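Tyrosine--tRNA ligase (PDB 2CYB) catalyses, as a class I aminoacyl-tRNA synthetase, the ATP-dependent activation of tyrosine and its transfer to the acceptor end of tRNA(Tyr). Local coordinates at residues 43-51 with 220-228; 52-60 with 97-106. All coordinates share one frame; numbering follows the deposited sequence.

Both contacts use helix 47-61 of the Rossmann-fold catalytic domain, at successive places along it: contact 1 takes its N-terminal end and the loop before it, contact 2 the turns that follow. Their centres lie about 16 Å apart, and they touch where M50 CG comes to 4.0 Å from L100 CD1. Along the chain the order is 43-51, 52-60, 97-106 and 220-228, which places both segments of contact 2 between those of contact 1. Helix 47-61 is packed against the end of helix 83-99 and its following loop, while its start is tied to the loop that follows the KMSKS motif. One helix thus connects the HIGH-region end of the active site with the central sheet.

Contact 1 of 2, residues 43-51 with 220-228; sequences GEIHLGHMM and GNYISVRDP
The HIGH region of this class I synthetase meets the chain just beyond the KMSKS motif here, with E44 to L47 running beside Y222 to V225. Two backbone bonds define the pairing, a single bridge at H46 and S224: V225 N donates to I45 O at 2.9 Å (N-H...O 171°), and L47 N reaches I223 O at 3.2 Å on a more bent path. Beside them, Y222 OH donates to E44 OE2 at 2.7 Å, reaching the oxygen from above the carboxylate plane, while E44 OE1 lies 2.9 Å from S224 OG. With CG set between the backbone N and carbonyl carbon (chi1 63°), the Y222 ring stands next to H46, whose CB is 3.8 Å from Y222 CD1; the two ring planes are 47° apart. A phenylalanine in place of Y222 would probably leave E44 OE2 without its phenolic donor and the carboxylate less firmly held. Apolar contact comes from M50 CE, tight at 3.4 Å against V225 CG1. H46 also caps the helix: its ND1 accepts from G48 N in the ring plane. Two backbone bonds and the Y222-E44 bond thus hold the HIGH-region chain against 222-225, right where H46 caps the helix start.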
loop_
_atom_site.group_PDB
_atom_site.type_symbol
_atom_site.label_atom_id
_atom_site.label_comp_id
_atom_site.label_asym_id
_atom_site.label_seq_id
_atom_site.Cartn_x
_atom_site.Cartn_y
_atom_site.Cartn_z
ATOM N N GLY A 43 16.693 18.173 0.958
ATOM C CA GLY A 43 17.173 19.536 0.813
ATOM C C GLY A 43 18.621 19.659 1.254
ATOM O O GLY A 43 19.354 20.528 0.784
ATOM N N GLU A 44 19.037 18.780 2.159
ATOM C CA GLU A 44 20.403 18.810 2.651
ATOM C C GLU A 44 21.164 17.537 2.359
ATOM O O GLU A 44 20.812 16.469 2.852
ATOM C CB GLU A 44 20.436 19.042 4.159
ATOM C CG GLU A 44 19.854 20.357 4.619
ATOM C CD GLU A 44 20.480 20.827 5.916
ATOM O OE1 GLU A 44 21.638 21.292 5.874
ATOM O OE2 GLU A 44 19.823 20.721 6.976
ATOM N N ILE A 45 22.212 17.655 1.553
ATOM C CA ILE A 45 23.061 16.515 1.241
ATOM C C ILE A 45 24.181 16.609 2.280
ATOM O O ILE A 45 24.797 17.662 2.426
ATOM C CB ILE A 45 23.655 16.635 -0.181
ATOM C CG1 ILE A 45 22.531 16.671 -1.221
ATOM C CG2 ILE A 45 24.587 15.474 -0.457
ATOM C CD1 ILE A 45 21.619 15.456 -1.191
ATOM N N HIS A 46 24.434 15.527 3.011
ATOM C CA HIS A 46 25.468 15.544 4.042
ATOM C C HIS A 46 26.461 14.387 3.938
ATOM O O HIS A 46 26.442 13.621 2.974
ATOM C CB HIS A 46 24.819 15.551 5.429
ATOM C CG HIS A 46 23.831 14.450 5.643
ATOM N ND1 HIS A 46 24.195 13.119 5.693
ATOM C CD2 HIS A 46 22.490 14.476 5.824
ATOM C CE1 HIS A 46 23.123 12.378 5.896
ATOM N NE2 HIS A 46 22.073 13.177 5.980
ATOM N N LEU A 47 27.337 14.269 4.932
ATOM C CA LEU A 47 28.343 13.214 4.926
ATOM C C LEU A 47 27.733 11.830 4.798
ATOM O O LEU A 47 28.352 10.931 4.227
ATOM C CB LEU A 47 29.211 13.287 6.187
ATOM C CG LEU A 47 30.149 14.498 6.242
ATOM C CD1 LEU A 47 30.978 14.460 7.521
ATOM C CD2 LEU A 47 31.055 14.491 5.026
ATOM N N GLY A 48 26.525 11.659 5.327
ATOM C CA GLY A 48 25.859 10.371 5.239
ATOM C C GLY A 48 25.663 9.969 3.788
ATOM O O GLY A 48 25.888 8.816 3.423
ATOM N N HIS A 49 25.239 10.922 2.960
ATOM C CA HIS A 49 25.035 10.668 1.536
ATOM C C HIS A 49 26.374 10.357 0.894
ATOM O O HIS A 49 26.484 9.450 0.068
ATOM C CB HIS A 49 24.453 11.901 0.843
ATOM C CG HIS A 49 23.076 12.257 1.294
ATOM N ND1 HIS A 49 21.941 11.704 0.740
ATOM C CD2 HIS A 49 22.649 13.096 2.266
ATOM C CE1 HIS A 49 20.876 12.188 1.353
ATOM N NE2 HIS A 49 21.279 13.035 2.283
ATOM N N MET A 50 27.388 11.133 1.270
ATOM C CA MET A 50 28.730 10.961 0.724
ATOM C C MET A 50 29.299 9.578 1.036
ATOM O O MET A 50 30.206 9.106 0.358
ATOM C CB MET A 50 29.650 12.067 1.248
ATOM C CG MET A 50 29.238 13.454 0.770
ATOM S SD MET A 50 30.230 14.821 1.404
ATOM C CE MET A 50 29.095 15.569 2.543
ATOM N N MET A 51 28.747 8.931 2.054
ATOM C CA MET A 51 29.175 7.591 2.444
ATOM C C MET A 51 28.870 6.614 1.302
ATOM O O MET A 51 29.747 5.867 0.846
ATOM C CB MET A 51 28.415 7.158 3.699
ATOM C CG MET A 51 28.658 5.727 4.134
ATOM S SD MET A 51 30.327 5.485 4.749
ATOM C CE MET A 51 30.436 6.819 5.836
ATOM N N GLY A 220 21.327 18.540 14.361
ATOM C CA GLY A 220 22.154 19.155 13.341
ATOM C C GLY A 220 23.587 18.719 13.567
ATOM O O GLY A 220 24.533 19.384 13.144
ATOM N N ASN A 221 23.734 17.589 14.250
ATOM C CA ASN A 221 25.039 17.022 14.568
ATOM C C ASN A 221 25.661 16.328 13.358
ATOM O O ASN A 221 26.108 15.182 13.445
ATOM C CB ASN A 221 24.897 16.038 15.733
ATOM C CG ASN A 221 23.865 14.958 15.462
ATOM O OD1 ASN A 221 22.968 15.132 14.638
ATOM N ND2 ASN A 221 23.979 13.839 16.167
ATOM N N TYR A 222 25.683 17.035 12.233
ATOM C CA TYR A 222 26.249 16.509 10.997
ATOM C C TYR A 222 26.733 17.662 10.118
ATOM O O TYR A 222 26.373 18.818 10.348
ATOM C CB TYR A 222 25.192 15.690 10.248
ATOM C CG TYR A 222 23.990 16.496 9.806
ATOM C CD1 TYR A 222 24.062 17.341 8.700
ATOM C CD2 TYR A 222 22.785 16.431 10.507
ATOM C CE1 TYR A 222 22.968 18.102 8.302
ATOM C CE2 TYR A 222 21.682 17.190 10.116
ATOM C CZ TYR A 222 21.782 18.024 9.013
ATOM O OH TYR A 222 20.702 18.780 8.617
ATOM N N ILE A 223 27.539 17.338 9.113
ATOM C CA ILE A 223 28.072 18.337 8.189
ATOM C C ILE A 223 27.400 18.234 6.821
ATOM O O ILE A 223 27.340 17.158 6.230
ATOM C CB ILE A 223 29.596 18.159 8.010
ATOM C CG1 ILE A 223 30.304 18.460 9.334
ATOM C CG2 ILE A 223 30.107 19.058 6.888
ATOM C CD1 ILE A 223 31.791 18.199 9.314
ATOM N N SER A 224 26.906 19.360 6.321
ATOM C CA SER A 224 26.235 19.396 5.026
ATOM C C SER A 224 27.178 19.928 3.961
ATOM O O SER A 224 28.100 20.682 4.268
ATOM C CB SER A 224 24.997 20.291 5.105
ATOM O OG SER A 224 24.195 19.937 6.217
ATOM N N VAL A 225 26.942 19.544 2.711
ATOM C CA VAL A 225 27.792 19.988 1.604
ATOM C C VAL A 225 27.680 21.487 1.383
ATOM O O VAL A 225 28.435 22.067 0.602
ATOM C CB VAL A 225 27.411 19.299 0.275
ATOM C CG1 VAL A 225 27.561 17.794 0.404
ATOM C CG2 VAL A 225 25.984 19.680 -0.118
ATOM N N ARG A 226 26.735 22.111 2.074
ATOM C CA ARG A 226 26.511 23.541 1.935
ATOM C C ARG A 226 27.138 24.333 3.082
ATOM O O ARG A 226 27.165 25.561 3.046
ATOM C CB ARG A 226 25.007 23.811 1.864
ATOM C CG ARG A 226 24.614 25.076 1.132
ATOM C CD ARG A 226 23.095 25.222 1.099
ATOM N NE ARG A 226 22.668 26.431 0.402
ATOM C CZ ARG A 226 22.859 26.656 -0.894
ATOM N NH1 ARG A 226 23.473 25.750 -1.646
ATOM N NH2 ARG A 226 22.436 27.789 -1.441
ATOM N N ASP A 227 27.636 23.639 4.104
ATOM C CA ASP A 227 28.263 24.333 5.223
ATOM C C ASP A 227 29.501 25.108 4.756
ATOM O O ASP A 227 30.362 24.568 4.057
ATOM C CB ASP A 227 28.681 23.350 6.325
ATOM C CG ASP A 227 27.511 22.864 7.164
ATOM O OD1 ASP A 227 26.528 23.617 7.327
ATOM O OD2 ASP A 227 27.588 21.731 7.687
ATOM N N PRO A 228 29.595 26.396 5.122
ATOM C CA PRO A 228 30.757 27.194 4.718
ATOM C C PRO A 228 31.999 26.747 5.501
ATOM O O PRO A 228 31.886 26.215 6.613
ATOM C CB PRO A 228 30.328 28.618 5.053
ATOM C CG PRO A 228 29.429 28.424 6.240
ATOM C CD PRO A 228 28.604 27.227 5.831
#

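Contact 2 of 2, residues 52-60 with 97-106; sequences TVQKLMDLQ and FIALGLDESR
V53 and L102 lead the apolar packing between helix 47-61 and the turn that closes helix 83-99. The two V53 methyls divide the work: CG1 lies 3.9 Å from L102 CD1, and CG2 approaches the F97 ring obliquely, 3.5 Å from CE1. A chi1 of 163°, with CG1 opposite the backbone N, sends the methyls to these separate partners. L102 likewise uses both branches. Its CD1 meets L56 CD1 at 4.0 Å, the side chains crossing at about a right angle, whereas CD2 lies 4.0 Å from M57 CG. Beyond, L102 rests on V68 of strand 65-70 and L56 on V37 of strand 34-39, which carries the packing down to these parallel strands of the mixed sheet.

M57 packs against backbone. Its chain bends at the last torsion (chi3 91°), laying the methyl CE 3.5 Å from G101 O. G101 closes the helix in a Schellman motif with positive phi, and a CB there would run into M57 CE, so the absent side chain makes room for the methyl.

Q60 and R106 close the end of the contact, their side chains crossing nearly perpendicularly, and the aliphatic parts touch, Q60 CG lying 3.8 Å from R106 CB. D103 OD1 accepts from S105 N at 3.1 Å, an Asx turn that shapes the loop leading to R106.

Because V53, L56, M57, F97, L100 and L102 supply most of the touching atoms, the joining of the two segments is probably mainly apolar.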
loop_
_atom_site.group_PDB
_atom_site.type_symbol
_atom_site.label_atom_id
_atom_site.label_comp_id
_atom_site.label_asym_id
_atom_site.label_seq_id
_atom_site.Cartn_x
_atom_site.Cartn_y
_atom_site.Cartn_z
ATOM N N THR A 52 27.622 6.627 0.842
ATOM C CA THR A 52 27.195 5.743 -0.233
ATOM C C THR A 52 27.642 6.255 -1.592
ATOM O O THR A 52 27.834 5.473 -2.523
ATOM C CB THR A 52 25.655 5.531 -0.222
ATOM O OG1 THR A 52 24.983 6.797 -0.190
ATOM C CG2 THR A 52 25.243 4.700 0.989
ATOM N N VAL A 53 27.816 7.565 -1.713
ATOM C CA VAL A 53 28.275 8.125 -2.977
ATOM C C VAL A 53 29.697 7.638 -3.238
ATOM O O VAL A 53 30.031 7.226 -4.354
ATOM C CB VAL A 53 28.252 9.664 -2.951
ATOM C CG1 VAL A 53 29.098 10.222 -4.085
ATOM C CG2 VAL A 53 26.814 10.159 -3.085
ATOM N N GLN A 54 30.528 7.669 -2.200
ATOM C CA GLN A 54 31.914 7.224 -2.328
ATOM C C GLN A 54 31.961 5.755 -2.730
ATOM O O GLN A 54 32.806 5.356 -3.529
ATOM C CB GLN A 54 32.678 7.437 -1.010
ATOM C CG GLN A 54 34.121 6.902 -1.018
ATOM C CD GLN A 54 35.018 7.608 -2.021
ATOM O OE1 GLN A 54 35.693 6.966 -2.827
ATOM N NE2 GLN A 54 35.038 8.934 -1.969
ATOM N N LYS A 55 31.046 4.952 -2.193
ATOM C CA LYS A 55 31.023 3.540 -2.537
ATOM C C LYS A 55 30.651 3.367 -4.010
ATOM O O LYS A 55 31.175 2.481 -4.684
ATOM C CB LYS A 55 30.049 2.780 -1.632
ATOM C CG LYS A 55 29.986 1.282 -1.896
ATOM C CD LYS A 55 31.378 0.659 -2.038
ATOM C CE LYS A 55 32.234 0.838 -0.788
ATOM N NZ LYS A 55 33.635 0.345 -0.995
ATOM N N LEU A 56 29.758 4.215 -4.517
ATOM C CA LEU A 56 29.384 4.129 -5.925
ATOM C C LEU A 56 30.591 4.471 -6.798
ATOM O O LEU A 56 30.778 3.875 -7.857
ATOM C CB LEU A 56 28.215 5.070 -6.249
ATOM C CG LEU A 56 26.823 4.603 -5.799
ATOM C CD1 LEU A 56 25.781 5.625 -6.220
ATOM C CD2 LEU A 56 26.500 3.244 -6.417
ATOM N N MET A 57 31.409 5.426 -6.358
ATOM C CA MET A 57 32.601 5.805 -7.116
ATOM C C MET A 57 33.613 4.666 -7.080
ATOM O O MET A 57 34.327 4.434 -8.053
ATOM C CB MET A 57 33.218 7.095 -6.564
ATOM C CG MET A 57 32.381 8.333 -6.854
ATOM S SD MET A 57 33.168 9.886 -6.374
ATOM C CE MET A 57 34.007 10.304 -7.886
ATOM N N ASP A 58 33.677 3.953 -5.959
ATOM C CA ASP A 58 34.580 2.811 -5.851
ATOM C C ASP A 58 34.119 1.782 -6.886
ATOM O O ASP A 58 34.915 1.267 -7.663
ATOM C CB ASP A 58 34.495 2.154 -4.464
ATOM C CG ASP A 58 35.050 3.029 -3.345
ATOM O OD1 ASP A 58 34.888 2.644 -2.160
ATOM O OD2 ASP A 58 35.649 4.083 -3.639
ATOM N N LEU A 59 32.820 1.491 -6.886
ATOM C CA LEU A 59 32.242 0.509 -7.805
ATOM C C LEU A 59 32.442 0.857 -9.272
ATOM O O LEU A 59 32.732 -0.019 -10.094
ATOM C CB LEU A 59 30.744 0.334 -7.509
ATOM C CG LEU A 59 30.439 -0.539 -6.290
ATOM C CD1 LEU A 59 29.050 -0.226 -5.734
ATOM C CD2 LEU A 59 30.553 -2.000 -6.682
ATOM N N GLN A 60 32.282 2.131 -9.603
ATOM C CA GLN A 60 32.463 2.591 -10.975
ATOM C C GLN A 60 33.936 2.406 -11.364
ATOM O O GLN A 60 34.258 2.068 -12.507
ATOM C CB GLN A 60 32.048 4.061 -11.075
ATOM C CG GLN A 60 31.939 4.616 -12.486
ATOM C CD GLN A 60 33.290 4.886 -13.110
ATOM O OE1 GLN A 60 34.124 5.570 -12.522
ATOM N NE2 GLN A 60 33.511 4.355 -14.309
ATOM N N PHE A 97 25.187 15.465 -6.566
ATOM C CA PHE A 97 25.814 14.173 -6.803
ATOM C C PHE A 97 26.824 14.250 -7.942
ATOM O O PHE A 97 27.879 13.614 -7.891
ATOM C CB PHE A 97 24.758 13.099 -7.092
ATOM C CG PHE A 97 23.952 12.700 -5.880
ATOM C CD1 PHE A 97 24.588 12.343 -4.694
ATOM C CD2 PHE A 97 22.561 12.670 -5.928
ATOM C CE1 PHE A 97 23.851 11.962 -3.568
ATOM C CE2 PHE A 97 21.817 12.291 -4.809
ATOM C CZ PHE A 97 22.465 11.935 -3.627
ATOM N N ILE A 98 26.502 15.032 -8.968
ATOM C CA ILE A 98 27.410 15.206 -10.097
ATOM C C ILE A 98 28.644 15.945 -9.588
ATOM O O ILE A 98 29.781 15.512 -9.799
ATOM C CB ILE A 98 26.758 16.042 -11.221
ATOM C CG1 ILE A 98 25.568 15.281 -11.809
ATOM C CG2 ILE A 98 27.787 16.347 -12.312
ATOM C CD1 ILE A 98 24.800 16.054 -12.853
ATOM N N ALA A 99 28.399 17.054 -8.899
ATOM C CA ALA A 99 29.463 17.881 -8.344
ATOM C C ALA A 99 30.365 17.116 -7.378
ATOM O O ALA A 99 31.527 17.471 -7.207
ATOM C CB ALA A 99 28.860 19.093 -7.649
ATOM N N LEU A 100 29.835 16.072 -6.746
ATOM C CA LEU A 100 30.618 15.272 -5.809
ATOM C C LEU A 100 31.480 14.238 -6.524
ATOM O O LEU A 100 32.291 13.549 -5.899
ATOM C CB LEU A 100 29.703 14.562 -4.812
ATOM C CG LEU A 100 29.017 15.426 -3.754
ATOM C CD1 LEU A 100 28.102 14.548 -2.914
ATOM C CD2 LEU A 100 30.060 16.107 -2.875
ATOM N N GLY A 101 31.298 14.122 -7.835
ATOM C CA GLY A 101 32.083 13.168 -8.591
ATOM C C GLY A 101 31.271 12.196 -9.422
ATOM O O GLY A 101 31.819 11.518 -10.290
ATOM N N LEU A 102 29.971 12.106 -9.161
ATOM C CA LEU A 102 29.131 11.199 -9.931
ATOM C C LEU A 102 28.617 11.870 -11.202
ATOM O O LEU A 102 27.407 12.033 -11.386
ATOM C CB LEU A 102 27.953 10.701 -9.085
ATOM C CG LEU A 102 28.282 9.635 -8.037
ATOM C CD1 LEU A 102 27.037 9.295 -7.231
ATOM C CD2 LEU A 102 28.822 8.390 -8.728
ATOM N N ASP A 103 29.544 12.255 -12.078
ATOM C CA ASP A 103 29.190 12.906 -13.336
ATOM C C ASP A 103 28.380 11.970 -14.228
ATOM O O ASP A 103 28.476 10.746 -14.119
ATOM C CB ASP A 103 30.454 13.374 -14.065
ATOM C CG ASP A 103 31.459 12.259 -14.263
ATOM O OD1 ASP A 103 31.167 11.320 -15.034
ATOM O OD2 ASP A 103 32.539 12.319 -13.638
ATOM N N GLU A 104 27.590 12.557 -15.119
ATOM C CA GLU A 104 26.729 11.785 -16.004
ATOM C C GLU A 104 27.412 10.876 -17.022
ATOM O O GLU A 104 26.745 10.257 -17.849
ATOM C CB GLU A 104 25.750 12.725 -16.705
ATOM C CG GLU A 104 24.751 13.338 -15.739
ATOM C CD GLU A 104 23.669 14.130 -16.432
ATOM O OE1 GLU A 104 23.958 15.241 -16.921
ATOM O OE2 GLU A 104 22.526 13.632 -16.492
ATOM N N SER A 105 28.736 10.790 -16.963
ATOM C CA SER A 105 29.465 9.914 -17.868
ATOM C C SER A 105 29.841 8.666 -17.077
ATOM O O SER A 105 30.196 7.637 -17.650
ATOM C CB SER A 105 30.729 10.598 -18.393
ATOM O OG SER A 105 31.696 10.750 -17.369
ATOM N N ARG A 106 29.751 8.769 -15.752
ATOM C CA ARG A 106 30.076 7.658 -14.865
ATOM C C ARG A 106 28.836 7.069 -14.189
ATOM O O ARG A 106 28.867 5.940 -13.697
ATOM C CB ARG A 106 31.068 8.110 -13.786
ATOM C CG ARG A 106 32.438 8.518 -14.311
ATOM C CD ARG A 106 33.406 8.794 -13.161
ATOM N NE ARG A 106 34.763 9.103 -13.615
ATOM C CZ ARG A 106 35.535 8.276 -14.317
ATOM N NH1 ARG A 106 35.096 7.072 -14.658
ATOM N NH2 ARG A 106 36.755 8.650 -14.674
#